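PDB 5CEC: Bd3459, which acts as a predatory endopeptidase, probably with the serine-type D-Ala-D-Ala carboxypeptidase activity of its family, and is bound by the ankyrin-repeat immunity protein Bd3460. Local coordinates for residues A199-Q204 against L425-D430; E285-S290 against K299-E304; V371-G376 against Q408-N413. The protein carries 1 engineered substitution. All coordinates share one frame; numbering follows the deposited sequence.

Contact 1. Residues A199-Q204 against L425-D430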
ATOM      1  N   ALA A 199      -0.827  19.126  12.764  1.00 23.63           N
ATOM      2  CA  ALA A 199      -1.637  19.635  13.851  1.00 24.51           C
ATOM      3  C   ALA A 199      -2.548  18.566  14.493  1.00 24.76           C
ATOM      4  O   ALA A 199      -2.748  18.563  15.716  1.00 27.75           O
ATOM      5  CB  ALA A 199      -2.469  20.786  13.344  1.00 26.70           C
ATOM      6  N   ARG A 200      -3.069  17.641  13.690  1.00 25.87           N
ATOM      7  CA  ARG A 200      -3.882  16.548  14.224  1.00 26.76           C
ATOM      8  C   ARG A 200      -3.126  15.601  15.173  1.00 26.56           C
ATOM      9  O   ARG A 200      -3.735  14.967  16.011  1.00 29.50           O
ATOM     10  CB  ARG A 200      -4.542  15.747  13.103  1.00 29.62           C
ATOM     11  CG  ARG A 200      -5.615  16.523  12.356  1.00 33.76           C
ATOM     12  CD  ARG A 200      -6.114  15.780  11.136  1.00 37.78           C
ATOM     13  NE  ARG A 200      -6.699  14.496  11.504  1.00 40.54           N
ATOM     14  CZ  ARG A 200      -6.889  13.474  10.668  1.00 45.26           C
ATOM     15  NH1 ARG A 200      -6.541  13.557   9.379  1.00 46.91           N
ATOM     16  NH2 ARG A 200      -7.424  12.345  11.130  1.00 49.72           N
ATOM     17  N   ILE A 201      -1.809  15.521  15.028  1.00 24.78           N
ATOM     18  CA  ILE A 201      -0.963  14.731  15.928  1.00 25.58           C
ATOM     19  C   ILE A 201      -0.181  15.617  16.907  1.00 25.36           C
ATOM     20  O   ILE A 201       0.764  15.156  17.534  1.00 25.85           O
ATOM     21  CB  ILE A 201      -0.044  13.748  15.160  1.00 24.40           C
ATOM     22  CG1 ILE A 201       1.041  14.458  14.349  1.00 21.63           C
ATOM     23  CG2 ILE A 201      -0.874  12.833  14.248  1.00 24.88           C
ATOM     24  CD1 ILE A 201       2.153  13.517  13.914  1.00 22.36           C
ATOM     25  N   GLY A 202      -0.593  16.874  17.055  1.00 24.98           N
ATOM     26  CA  GLY A 202      -0.026  17.731  18.080  1.00 26.02           C
ATOM     27  C   GLY A 202       1.301  18.382  17.751  1.00 25.36           C
ATOM     28  O   GLY A 202       2.020  18.745  18.659  1.00 30.43           O
ATOM     29  N   VAL A 203       1.653  18.484  16.470  1.00 22.19           N
ATOM     30  CA  VAL A 203       2.910  19.074  16.044  1.00 22.34           C
ATOM     31  C   VAL A 203       2.663  20.459  15.440  1.00 22.13           C
ATOM     32  O   VAL A 203       1.812  20.620  14.556  1.00 24.31           O
ATOM     33  CB  VAL A 203       3.613  18.180  14.998  1.00 20.45           C
ATOM     34  CG1 VAL A 203       4.871  18.855  14.426  1.00 21.89           C
ATOM     35  CG2 VAL A 203       3.965  16.824  15.596  1.00 21.14           C
ATOM     36  N   GLN A 204       3.452  21.431  15.903  1.00 22.49           N
ATOM     37  CA  GLN A 204       3.413  22.803  15.433  1.00 23.28           C
ATOM     38  C   GLN A 204       4.338  23.005  14.246  1.00 21.61           C
ATOM     39  O   GLN A 204       5.443  22.458  14.214  1.00 22.93           O
ATOM     40  CB  GLN A 204       3.830  23.722  16.582  1.00 28.91           C
ATOM     41  CG  GLN A 204       3.917  25.199  16.287  1.00 36.10           C
ATOM     42  CD  GLN A 204       4.631  25.929  17.406  1.00 42.55           C
ATOM     43  OE1 GLN A 204       4.220  25.848  18.566  1.00 49.09           O
ATOM     44  NE2 GLN A 204       5.725  26.614  17.070  1.00 45.18           N
ATOM     45  N   LEU A 425      -2.417   8.211  11.903  1.00 19.61           N
ATOM     46  CA  LEU A 425      -2.014   9.153  10.887  1.00 20.15           C
ATOM     47  C   LEU A 425      -0.492   9.204  10.875  1.00 18.78           C
ATOM     48  O   LEU A 425       0.113  10.087  11.470  1.00 21.62           O
ATOM     49  CB  LEU A 425      -2.616  10.521  11.183  1.00 22.69           C
ATOM     50  CG  LEU A 425      -2.447  11.593  10.118  1.00 26.45           C
ATOM     51  CD1 LEU A 425      -3.110  11.171   8.808  1.00 29.59           C
ATOM     52  CD2 LEU A 425      -3.057  12.912  10.632  1.00 27.27           C
ATOM     53  N   PRO A 426       0.141   8.255  10.153  1.00 18.30           N
ATOM     54  CA  PRO A 426       1.586   8.164  10.234  1.00 18.42           C
ATOM     55  C   PRO A 426       2.258   9.242   9.377  1.00 18.10           C
ATOM     56  O   PRO A 426       1.996   9.328   8.168  1.00 23.09           O
ATOM     57  CB  PRO A 426       1.866   6.734   9.756  1.00 17.89           C
ATOM     58  CG  PRO A 426       0.718   6.408   8.864  1.00 17.24           C
ATOM     59  CD  PRO A 426      -0.448   7.136   9.422  1.00 17.60           C
ATOM     60  N   LEU A 427       3.052  10.101  10.005  1.00 15.98           N
ATOM     61  CA  LEU A 427       3.868  11.100   9.328  1.00 16.20           C
ATOM     62  C   LEU A 427       5.335  10.749   9.536  1.00 15.67           C
ATOM     63  O   LEU A 427       5.667   9.912  10.393  1.00 16.36           O
ATOM     64  CB  LEU A 427       3.579  12.504   9.903  1.00 16.16           C
ATOM     65  CG  LEU A 427       2.133  12.968   9.817  1.00 18.54           C
ATOM     66  CD1 LEU A 427       2.016  14.396  10.342  1.00 19.50           C
ATOM     67  CD2 LEU A 427       1.536  12.861   8.442  1.00 22.29           C
ATOM     68  N   PRO A 428       6.240  11.405   8.799  1.00 15.78           N
ATOM     69  CA  PRO A 428       7.657  11.103   8.959  1.00 15.26           C
ATOM     70  C   PRO A 428       8.258  11.619  10.251  1.00 15.35           C
ATOM     71  O   PRO A 428       9.377  11.253  10.585  1.00 16.27           O
ATOM     72  CB  PRO A 428       8.325  11.789   7.742  1.00 16.86           C
ATOM     73  CG  PRO A 428       7.203  11.980   6.748  1.00 17.31           C
ATOM     74  CD  PRO A 428       5.997  12.250   7.612  1.00 16.78           C
ATOM     75  N   PHE A 429       7.500  12.445  10.968  1.00 15.72           N
ATOM     76  CA  PHE A 429       7.928  13.113  12.195  1.00 16.15           C
ATOM     77  C   PHE A 429       6.772  13.053  13.189  1.00 16.43           C
ATOM     78  O   PHE A 429       5.608  12.835  12.791  1.00 17.89           O
ATOM     79  CB  PHE A 429       8.351  14.568  11.901  1.00 16.24           C
ATOM     80  CG  PHE A 429       7.313  15.359  11.158  1.00 16.17           C
ATOM     81  CD1 PHE A 429       6.304  16.024  11.834  1.00 18.27           C
ATOM     82  CD2 PHE A 429       7.347  15.447   9.770  1.00 16.37           C
ATOM     83  CE1 PHE A 429       5.351  16.716  11.147  1.00 18.59           C
ATOM     84  CE2 PHE A 429       6.391  16.163   9.075  1.00 16.79           C
ATOM     85  CZ  PHE A 429       5.393  16.794   9.775  1.00 17.95           C
ATOM     86  N   ASP A 430       7.068  13.310  14.461  1.00 16.40           N
ATOM     87  CA  ASP A 430       6.022  13.449  15.473  1.00 18.69           C
ATOM     88  C   ASP A 430       6.419  14.554  16.446  1.00 19.42           C
ATOM     89  O   ASP A 430       7.343  15.301  16.171  1.00 18.48           O
ATOM     90  CB  ASP A 430       5.701  12.100  16.128  1.00 18.90           C
ATOM     91  CG  ASP A 430       6.775  11.628  17.099  1.00 20.23           C
ATOM     92  OD1 ASP A 430       7.846  12.267  17.203  1.00 18.63           O
ATOM     93  OD2 ASP A 430       6.541  10.606  17.792  1.00 24.64           O
TER

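Contact 2. Residues E285-S290 against K299-E304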
ATOM      1  N   GLU A 285      13.940 -16.762  -0.491  1.00 20.23           N
ATOM      2  CA  GLU A 285      15.014 -16.211  -1.290  1.00 22.81           C
ATOM      3  C   GLU A 285      14.622 -14.799  -1.657  1.00 20.95           C
ATOM      4  O   GLU A 285      13.697 -14.579  -2.436  1.00 22.21           O
ATOM      5  CB  GLU A 285      15.265 -17.056  -2.517  1.00 24.56           C
ATOM      6  CG  GLU A 285      16.419 -16.572  -3.360  1.00 28.16           C
ATOM      7  CD  GLU A 285      16.600 -17.367  -4.631  1.00 29.25           C
ATOM      8  OE1 GLU A 285      16.364 -18.598  -4.631  1.00 32.06           O
ATOM      9  OE2 GLU A 285      17.006 -16.755  -5.634  1.00 34.83           O
ATOM     10  N   PHE A 286      15.323 -13.853  -1.058  1.00 20.71           N
ATOM     11  CA  PHE A 286      15.084 -12.448  -1.272  1.00 19.06           C
ATOM     12  C   PHE A 286      16.210 -11.795  -2.076  1.00 18.50           C
ATOM     13  O   PHE A 286      17.379 -12.200  -2.016  1.00 21.02           O
ATOM     14  CB  PHE A 286      14.970 -11.715   0.076  1.00 20.62           C
ATOM     15  CG  PHE A 286      13.563 -11.621   0.620  1.00 18.46           C
ATOM     16  CD1 PHE A 286      12.667 -12.690   0.534  1.00 19.07           C
ATOM     17  CD2 PHE A 286      13.136 -10.453   1.238  1.00 18.51           C
ATOM     18  CE1 PHE A 286      11.380 -12.569   1.048  1.00 18.71           C
ATOM     19  CE2 PHE A 286      11.854 -10.350   1.762  1.00 17.92           C
ATOM     20  CZ  PHE A 286      10.980 -11.394   1.669  1.00 18.03           C
ATOM     21  N   HIS A 287      15.836 -10.761  -2.813  1.00 18.36           N
ATOM     22  CA  HIS A 287      16.782  -9.903  -3.478  1.00 19.07           C
ATOM     23  C   HIS A 287      16.559  -8.429  -3.183  1.00 19.25           C
ATOM     24  O   HIS A 287      17.419  -7.622  -3.540  1.00 22.26           O
ATOM     25  CB  HIS A 287      16.719 -10.135  -4.995  1.00 22.28           C
ATOM     26  CG  HIS A 287      16.805 -11.573  -5.375  1.00 28.86           C
ATOM     27  ND1 HIS A 287      18.013 -12.213  -5.501  1.00 34.06           N
ATOM     28  CD2 HIS A 287      15.852 -12.515  -5.573  1.00 31.42           C
ATOM     29  CE1 HIS A 287      17.811 -13.483  -5.785  1.00 35.09           C
ATOM     30  NE2 HIS A 287      16.507 -13.690  -5.848  1.00 34.38           N
ATOM     31  N   ASN A 288      15.419  -8.062  -2.588  1.00 18.59           N
ATOM     32  CA  ASN A 288      15.159  -6.695  -2.222  1.00 18.17           C
ATOM     33  C   ASN A 288      14.159  -6.691  -1.089  1.00 16.28           C
ATOM     34  O   ASN A 288      13.668  -7.755  -0.675  1.00 17.41           O
ATOM     35  CB  ASN A 288      14.724  -5.855  -3.440  1.00 18.40           C
ATOM     36  CG  ASN A 288      13.397  -6.293  -4.038  1.00 19.06           C
ATOM     37  OD1 ASN A 288      12.551  -6.866  -3.392  1.00 18.15           O
ATOM     38  ND2 ASN A 288      13.236  -6.045  -5.325  1.00 23.11           N
ATOM     39  N   GLY A 289      13.854  -5.513  -0.564  1.00 16.55           N
ATOM     40  CA  GLY A 289      12.962  -5.404   0.568  1.00 17.12           C
ATOM     41  C   GLY A 289      11.499  -5.281   0.208  1.00 16.13           C
ATOM     42  O   GLY A 289      10.635  -5.507   1.035  1.00 14.65           O
ATOM     43  N   SER A 290      11.227  -4.900  -1.040  1.00 16.23           N
ATOM     44  CA  SER A 290       9.893  -4.510  -1.460  1.00 16.67           C
ATOM     45  C   SER A 290       9.043  -5.608  -2.063  1.00 15.83           C
ATOM     46  O   SER A 290       7.806  -5.526  -2.011  1.00 15.92           O
ATOM     47  CB  SER A 290       9.979  -3.340  -2.437  1.00 17.46           C
ATOM     48  OG  SER A 290      10.678  -3.733  -3.573  1.00 18.97           O
ATOM     49  N   LYS A 299      13.417 -11.972 -18.113  1.00 53.67           N
ATOM     50  CA  LYS A 299      13.935 -12.812 -17.014  1.00 48.30           C
ATOM     51  C   LYS A 299      13.651 -12.185 -15.637  1.00 43.70           C
ATOM     52  O   LYS A 299      14.477 -11.475 -15.074  1.00 38.53           O
ATOM     53  CB  LYS A 299      15.420 -13.135 -17.179  1.00 54.24           C
ATOM     54  CG  LYS A 299      16.343 -11.991 -17.614  1.00 56.48           C
ATOM     55  CD  LYS A 299      17.525 -12.481 -18.445  1.00 55.12           C
ATOM     56  CE  LYS A 299      17.113 -13.389 -19.604  1.00 57.00           C
ATOM     57  NZ  LYS A 299      17.260 -14.847 -19.285  1.00 55.15           N
ATOM     58  N   PRO A 300      12.461 -12.447 -15.100  1.00 38.61           N
ATOM     59  CA  PRO A 300      12.106 -11.839 -13.811  1.00 32.82           C
ATOM     60  C   PRO A 300      12.858 -12.433 -12.621  1.00 29.71           C
ATOM     61  O   PRO A 300      13.239 -13.600 -12.631  1.00 28.68           O
ATOM     62  CB  PRO A 300      10.616 -12.120 -13.689  1.00 37.71           C
ATOM     63  CG  PRO A 300      10.342 -13.241 -14.629  1.00 41.26           C
ATOM     64  CD  PRO A 300      11.317 -13.120 -15.733  1.00 44.25           C
ATOM     65  N   VAL A 301      13.053 -11.616 -11.601  1.00 25.81           N
ATOM     66  CA  VAL A 301      13.624 -12.058 -10.353  1.00 28.77           C
ATOM     67  C   VAL A 301      12.731 -11.477  -9.256  1.00 27.73           C
ATOM     68  O   VAL A 301      12.710 -10.246  -9.068  1.00 28.55           O
ATOM     69  CB  VAL A 301      15.088 -11.583 -10.208  1.00 31.14           C
ATOM     70  CG1 VAL A 301      15.609 -11.954  -8.827  1.00 33.45           C
ATOM     71  CG2 VAL A 301      15.986 -12.155 -11.313  1.00 33.86           C
ATOM     72  N   TYR A 302      11.959 -12.342  -8.579  1.00 23.65           N
ATOM     73  CA  TYR A 302      11.025 -11.922  -7.519  1.00 24.11           C
ATOM     74  C   TYR A 302      11.454 -12.569  -6.208  1.00 22.65           C
ATOM     75  O   TYR A 302      11.897 -13.731  -6.190  1.00 25.83           O
ATOM     76  CB  TYR A 302       9.586 -12.360  -7.828  1.00 26.76           C
ATOM     77  CG  TYR A 302       8.956 -11.643  -9.002  1.00 26.71           C
ATOM     78  CD1 TYR A 302       8.485 -10.363  -8.878  1.00 26.00           C
ATOM     79  CD2 TYR A 302       8.907 -12.241 -10.263  1.00 31.13           C
ATOM     80  CE1 TYR A 302       7.895  -9.692  -9.938  1.00 29.18           C
ATOM     81  CE2 TYR A 302       8.366 -11.568 -11.354  1.00 33.66           C
ATOM     82  CZ  TYR A 302       7.861 -10.283 -11.188  1.00 32.00           C
ATOM     83  OH  TYR A 302       7.329  -9.611 -12.273  1.00 36.55           O
ATOM     84  N   ASN A 303      11.266 -11.865  -5.097  1.00 17.84           N
ATOM     85  CA  ASN A 303      11.372 -12.512  -3.807  1.00 17.38           C
ATOM     86  C   ASN A 303      10.358 -13.659  -3.776  1.00 17.07           C
ATOM     87  O   ASN A 303       9.206 -13.505  -4.189  1.00 17.10           O
ATOM     88  CB  ASN A 303      10.989 -11.553  -2.685  1.00 17.18           C
ATOM     89  CG  ASN A 303      11.975 -10.427  -2.466  1.00 16.25           C
ATOM     90  OD1 ASN A 303      13.094 -10.418  -2.956  1.00 17.83           O
ATOM     91  ND2 ASN A 303      11.537  -9.436  -1.700  1.00 15.86           N
ATOM     92  N   GLU A 304      10.798 -14.807  -3.266  1.00 18.22           N
ATOM     93  CA  GLU A 304       9.923 -15.960  -3.104  1.00 17.64           C
ATOM     94  C   GLU A 304      10.088 -16.548  -1.728  1.00 17.98           C
ATOM     95  O   GLU A 304      11.171 -16.490  -1.147  1.00 18.94           O
ATOM     96  CB  GLU A 304      10.203 -17.042  -4.151  1.00 19.69           C
ATOM     97  CG  GLU A 304      10.035 -16.581  -5.595  1.00 21.05           C
ATOM     98  CD  GLU A 304       9.926 -17.733  -6.566  1.00 27.64           C
ATOM     99  OE1 GLU A 304      10.220 -18.857  -6.171  1.00 33.83           O
ATOM    100  OE2 GLU A 304       9.633 -17.507  -7.744  1.00 34.78           O
TER
HETATM  101  O   HOH W   1      13.188 -18.291  -5.359  1.00 30.09           O
HETATM  102  O   HOH W   2      13.910 -15.532  -5.617  1.00 32.86           O
HETATM  103  O   HOH W   3      11.480  -8.985  -5.143  1.00 21.25           O

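Contact 3. Residues V371-G376 against Q408-N413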
ATOM      1  N   VAL A 371      -6.423 -12.486  11.313  1.00 17.68           N
ATOM      2  CA  VAL A 371      -7.845 -12.250  11.494  1.00 17.55           C
ATOM      3  C   VAL A 371      -8.217 -12.435  12.956  1.00 19.13           C
ATOM      4  O   VAL A 371      -7.734 -13.364  13.608  1.00 20.38           O
ATOM      5  CB  VAL A 371      -8.724 -13.158  10.584  1.00 18.35           C
ATOM      6  CG1 VAL A 371      -8.517 -12.839   9.097  1.00 17.62           C
ATOM      7  CG2 VAL A 371      -8.509 -14.642  10.824  1.00 18.95           C
ATOM      8  N   SER A 372      -9.047 -11.515  13.468  1.00 19.97           N
ATOM      9  CA  SER A 372      -9.556 -11.553  14.819  1.00 20.67           C
ATOM     10  C   SER A 372     -10.958 -12.137  14.700  1.00 22.79           C
ATOM     11  O   SER A 372     -11.823 -11.582  14.019  1.00 22.66           O
ATOM     12  CB  SER A 372      -9.591 -10.153  15.415  1.00 22.48           C
ATOM     13  OG  SER A 372     -10.185 -10.181  16.697  1.00 25.24           O
ATOM     14  N   THR A 373     -11.131 -13.293  15.315  1.00 23.67           N
ATOM     15  CA  THR A 373     -12.381 -14.056  15.254  1.00 23.77           C
ATOM     16  C   THR A 373     -12.963 -14.269  16.646  1.00 25.99           C
ATOM     17  O   THR A 373     -12.294 -14.007  17.646  1.00 27.79           O
ATOM     18  CB  THR A 373     -12.148 -15.408  14.540  1.00 23.43           C
ATOM     19  OG1 THR A 373     -11.469 -16.323  15.415  1.00 25.05           O
ATOM     20  CG2 THR A 373     -11.315 -15.237  13.254  1.00 22.21           C
ATOM     21  N   LYS A 374     -14.201 -14.776  16.708  1.00 25.29           N
ATOM     22  CA  LYS A 374     -14.791 -15.228  17.968  1.00 28.53           C
ATOM     23  C   LYS A 374     -13.869 -16.205  18.687  1.00 26.99           C
ATOM     24  O   LYS A 374     -13.775 -16.159  19.896  1.00 30.64           O
ATOM     25  CB  LYS A 374     -16.151 -15.887  17.723  1.00 30.53           C
ATOM     26  CG  LYS A 374     -16.937 -16.258  18.978  1.00 36.21           C
ATOM     27  CD  LYS A 374     -18.404 -16.525  18.657  1.00 44.12           C
ATOM     28  CE  LYS A 374     -19.140 -15.242  18.248  1.00 50.33           C
ATOM     29  NZ  LYS A 374     -20.595 -15.250  18.593  1.00 56.89           N
ATOM     30  N   ASN A 375     -13.181 -17.062  17.936  1.00 25.92           N
ATOM     31  CA  ASN A 375     -12.187 -17.991  18.487  1.00 27.39           C
ATOM     32  C   ASN A 375     -10.769 -17.468  18.748  1.00 27.72           C
ATOM     33  O   ASN A 375      -9.946 -18.233  19.276  1.00 31.15           O
ATOM     34  CB  ASN A 375     -12.020 -19.191  17.580  1.00 29.46           C
ATOM     35  CG  ASN A 375     -13.243 -20.064  17.523  1.00 33.84           C
ATOM     36  OD1 ASN A 375     -14.214 -19.869  18.260  1.00 35.65           O
ATOM     37  ND2 ASN A 375     -13.207 -21.045  16.629  1.00 37.37           N
ATOM     38  N   GLY A 376     -10.498 -16.201  18.479  1.00 24.83           N
ATOM     39  CA  GLY A 376      -9.180 -15.612  18.703  1.00 24.68           C
ATOM     40  C   GLY A 376      -8.460 -15.223  17.417  1.00 22.09           C
ATOM     41  O   GLY A 376      -9.035 -15.214  16.312  1.00 24.59           O
ATOM     42  N   GLN A 408     -14.021 -16.896   4.491  1.00 19.30           N
ATOM     43  CA  GLN A 408     -14.398 -18.277   4.839  1.00 23.02           C
ATOM     44  C   GLN A 408     -13.672 -18.703   6.111  1.00 20.92           C
ATOM     45  O   GLN A 408     -14.288 -19.324   6.997  1.00 23.87           O
ATOM     46  CB  GLN A 408     -14.078 -19.229   3.680  1.00 24.63           C
ATOM     47  CG  GLN A 408     -14.551 -20.665   3.873  1.00 26.30           C
ATOM     48  CD  GLN A 408     -16.066 -20.773   4.027  1.00 32.11           C
ATOM     49  OE1 GLN A 408     -16.835 -20.112   3.337  1.00 38.26           O
ATOM     50  NE2 GLN A 408     -16.495 -21.607   4.946  1.00 36.52           N
ATOM     51  N   LEU A 409     -12.373 -18.393   6.195  1.00 20.12           N
ATOM     52  CA  LEU A 409     -11.604 -18.703   7.399  1.00 20.46           C
ATOM     53  C   LEU A 409     -12.204 -18.062   8.654  1.00 20.20           C
ATOM     54  O   LEU A 409     -12.315 -18.694   9.724  1.00 21.43           O
ATOM     55  CB  LEU A 409     -10.125 -18.310   7.211  1.00 20.58           C
ATOM     56  CG  LEU A 409      -9.207 -18.506   8.417  1.00 21.12           C
ATOM     57  CD1 LEU A 409      -9.085 -19.981   8.801  1.00 23.83           C
ATOM     58  CD2 LEU A 409      -7.835 -17.931   8.121  1.00 20.68           C
ATOM     59  N   ILE A 410     -12.624 -16.818   8.517  1.00 19.41           N
ATOM     60  CA  ILE A 410     -13.289 -16.129   9.620  1.00 20.35           C
ATOM     61  C   ILE A 410     -14.630 -16.800   9.992  1.00 21.20           C
ATOM     62  O   ILE A 410     -14.899 -17.015  11.181  1.00 23.17           O
ATOM     63  CB  ILE A 410     -13.493 -14.618   9.269  1.00 19.57           C
ATOM     64  CG1 ILE A 410     -12.148 -13.900   9.263  1.00 19.75           C
ATOM     65  CG2 ILE A 410     -14.424 -13.961  10.289  1.00 20.06           C
ATOM     66  CD1 ILE A 410     -12.198 -12.537   8.621  1.00 19.75           C
ATOM     67  N   ASN A 411     -15.430 -17.144   8.979  1.00 23.00           N
ATOM     68  CA  ASN A 411     -16.723 -17.820   9.153  1.00 23.81           C
ATOM     69  C   ASN A 411     -16.545 -19.078   9.986  1.00 24.34           C
ATOM     70  O   ASN A 411     -17.346 -19.371  10.891  1.00 24.63           O
ATOM     71  CB  ASN A 411     -17.341 -18.297   7.794  1.00 26.74           C
ATOM     72  CG  ASN A 411     -17.905 -17.182   6.928  1.00 28.67           C
ATOM     73  OD1 ASN A 411     -18.128 -16.047   7.372  1.00 27.52           O
ATOM     74  ND2 ASN A 411     -18.157 -17.527   5.628  1.00 26.03           N
ATOM     75  N   GLN A 412     -15.491 -19.834   9.670  1.00 23.63           N
ATOM     76  CA  GLN A 412     -15.228 -21.122  10.308  1.00 24.37           C
ATOM     77  C   GLN A 412     -14.649 -21.012  11.706  1.00 24.99           C
ATOM     78  O   GLN A 412     -14.529 -22.024  12.411  1.00 29.27           O
ATOM     79  CB  GLN A 412     -14.324 -21.964   9.421  1.00 26.45           C
ATOM     80  CG  GLN A 412     -15.055 -22.381   8.169  1.00 31.69           C
ATOM     81  CD  GLN A 412     -14.169 -23.061   7.158  1.00 37.05           C
ATOM     82  OE1 GLN A 412     -12.949 -22.916   7.182  1.00 48.07           O
ATOM     83  NE2 GLN A 412     -14.776 -23.808   6.264  1.00 44.99           N
ATOM     84  N   ASN A 413     -14.375 -19.780  12.142  1.00 24.20           N
ATOM     85  CA  ASN A 413     -13.917 -19.521  13.519  1.00 24.42           C
ATOM     86  C   ASN A 413     -14.884 -18.598  14.283  1.00 25.89           C
ATOM     87  O   ASN A 413     -14.458 -17.791  15.134  1.00 26.35           O
ATOM     88  CB  ASN A 413     -12.502 -18.938  13.424  1.00 24.74           C
ATOM     89  CG  ASN A 413     -11.490 -20.011  13.141  1.00 25.57           C
ATOM     90  OD1 ASN A 413     -11.089 -20.714  14.052  1.00 28.99           O
ATOM     91  ND2 ASN A 413     -11.119 -20.187  11.883  1.00 26.74           N
TER

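Contact 1. Residues A199-Q204 against L425-D430
A Schellman motif closes helix 188-200, and the residues of this turn, R200, I201 and V203, meet L425, L427, F429 and D430 of the irregular segment 425-430. G202 takes the C-prime position with positive phi: its N bonds to A199 O, while V203 N reaches back to A198 O. Both I201 and V203 point toward 425-430. No hydrogen bond joins the two segments, and the contact is held by van der Waals packing, mostly of aliphatic groups, with a guanidinium face at one end. I201 is the central piece. Its CG1 sits between the backbone N and the carbonyl carbon (chi1 68°), which carries CD1 in between L427 and F429, 3.7 Å from L427 CD1. The same methyl lies 3.7 Å from F429 O, while the other branch, CG2, lies beside L425, 4.0 Å from L425 O. V203 divides its two methyls. CG1 approaches the F429 ring obliquely, 3.9 Å from F429 CE1, and CG2 presses on the D430 backbone, with V203 CG2 only 3.4 Å from D430 C. At the outer end, the R200 side chain crosses that of L425 at about a right angle, and L425 CD2 lies over one face of the guanidinium, near its rim, 3.8 Å from R200 NH1. The D430 carboxylate leads away from this packing, forming a salt bridge to R89 and accepting a hydrogen bond from Y432 N. F429 fits between helices 188-200 and 118-130, touching L194 and A198 of the first and stacking on F123 of the second, while P426 leans on helix 240-250.

Contact 2. Residues E285-S290 against K299-E304
N303 is gripped by the backbone of H287 and N288 through both ends of its amide. N303 OD1 accepts a nearly straight bond (172°) from H287 N at 2.8 Å, and a weak one from N288 N. At the other end N303 ND2 donates to N288 O over 2.9 Å, coming from well above that carbonyl's plane, and it has a further partner in S72 OG. Its CG lies beside the backbone N (chi1 -69°), which lays the amide almost flat on one face of the F286 ring, the two planes 8° apart. N303 ND2 sits near the rim of that face, 3.5 Å from F286 CD2, and these bonds fix the rotation of the amide above the ring. S290 O accepts a bond from K73 NZ. The N303 side chain lies near, without touching, S70 and K73 of a possible SxxK motif, which in serine D,D-peptidases holds the nucleophile, consistent with a place behind the active site. H287 turns its imidazole across V301, whose CG1 makes a CH-pi contact over one face, offset toward the rim, 3.3 Å from H287 CD2. A water in the ring plane sits 3.2 Å from H287 NE2 and is hydrogen-bonded to Y302 O, while NE2 itself bonds only weakly to E285 OE2. E304 and E285 form an antiparallel hydrogen-bonded pair, with E285 N to E304 O at 2.9 Å and E304 N to E285 O at 3.0 Å. This places strand 284-285 at the edge of a small sheet next to 304-306. Both glutamates extend from the same face, a water lies between their carboxylates, and E285 OE1 forms a salt bridge to K65.

Contact 3. Residues V371-G376 against Q408-N413
Apolar packing joins V371 on its strand to I410 and L409 on the helix. V371 and I410 approach at a slant, V371 CG1 meeting I410 CD1 at 3.7 Å, while V371 CG2 reaches L409 CD2 at 4.3 Å. T373 continues this row: its CG2 lies over the last helical turn, and its hydroxyl edges up to N413, with T373 OG1 3.4 Å from N413 CB. Hydrogen bonds take over at the tip, where a type I turn from T373 to G376 meets N413, just beyond the helix. N375 N donates to N413 O over 3.2 Å. A weak bond of 3.4 Å runs from N375 ND2 to N413 OD1, the two amides standing perpendicular. Bonds within each segment set these groups. N413 ND2 reaches back to L409 O at 2.9 Å, with that oxygen in the amide plane, fixing the rotation of the side chain at the helix end. T373 OG1, placed between its backbone N and carbonyl carbon (chi1 76°), donates to a lone pair of G376 O, which also accepts from T373 N. The contact thus lays the end of helix 394-411 on the hairpin of strands 364-373 and 376-385: V371 and N413 touch I378, I410 also meets T354 of strand 354-361, and Q408 and N411 hydrogen-bond to the Bd3460 chain.

Followed from the N terminus, the first contact residues come at the end of helix 188-200, whose partner segment 425-430 arrives only near the C terminus, so contact 1 closes a loop of 220 residues. Contacts 2 and 3 are both nested inside it and follow one another in series. Contact 2 closes a short loop between strands 284-285 and 304-306; contact 3 then joins the hairpin of strands 364-373 and 376-385, in the large antiparallel sheet, to helix 394-411. The three lie well apart, with centres 32 to 35 Å from one another, and contacts 1 and 2 fall on opposite sides of the chain's centre. In contact 1 the chain passes the end of helix 188-200 before it enters strand 436-437 of the mixed sheet.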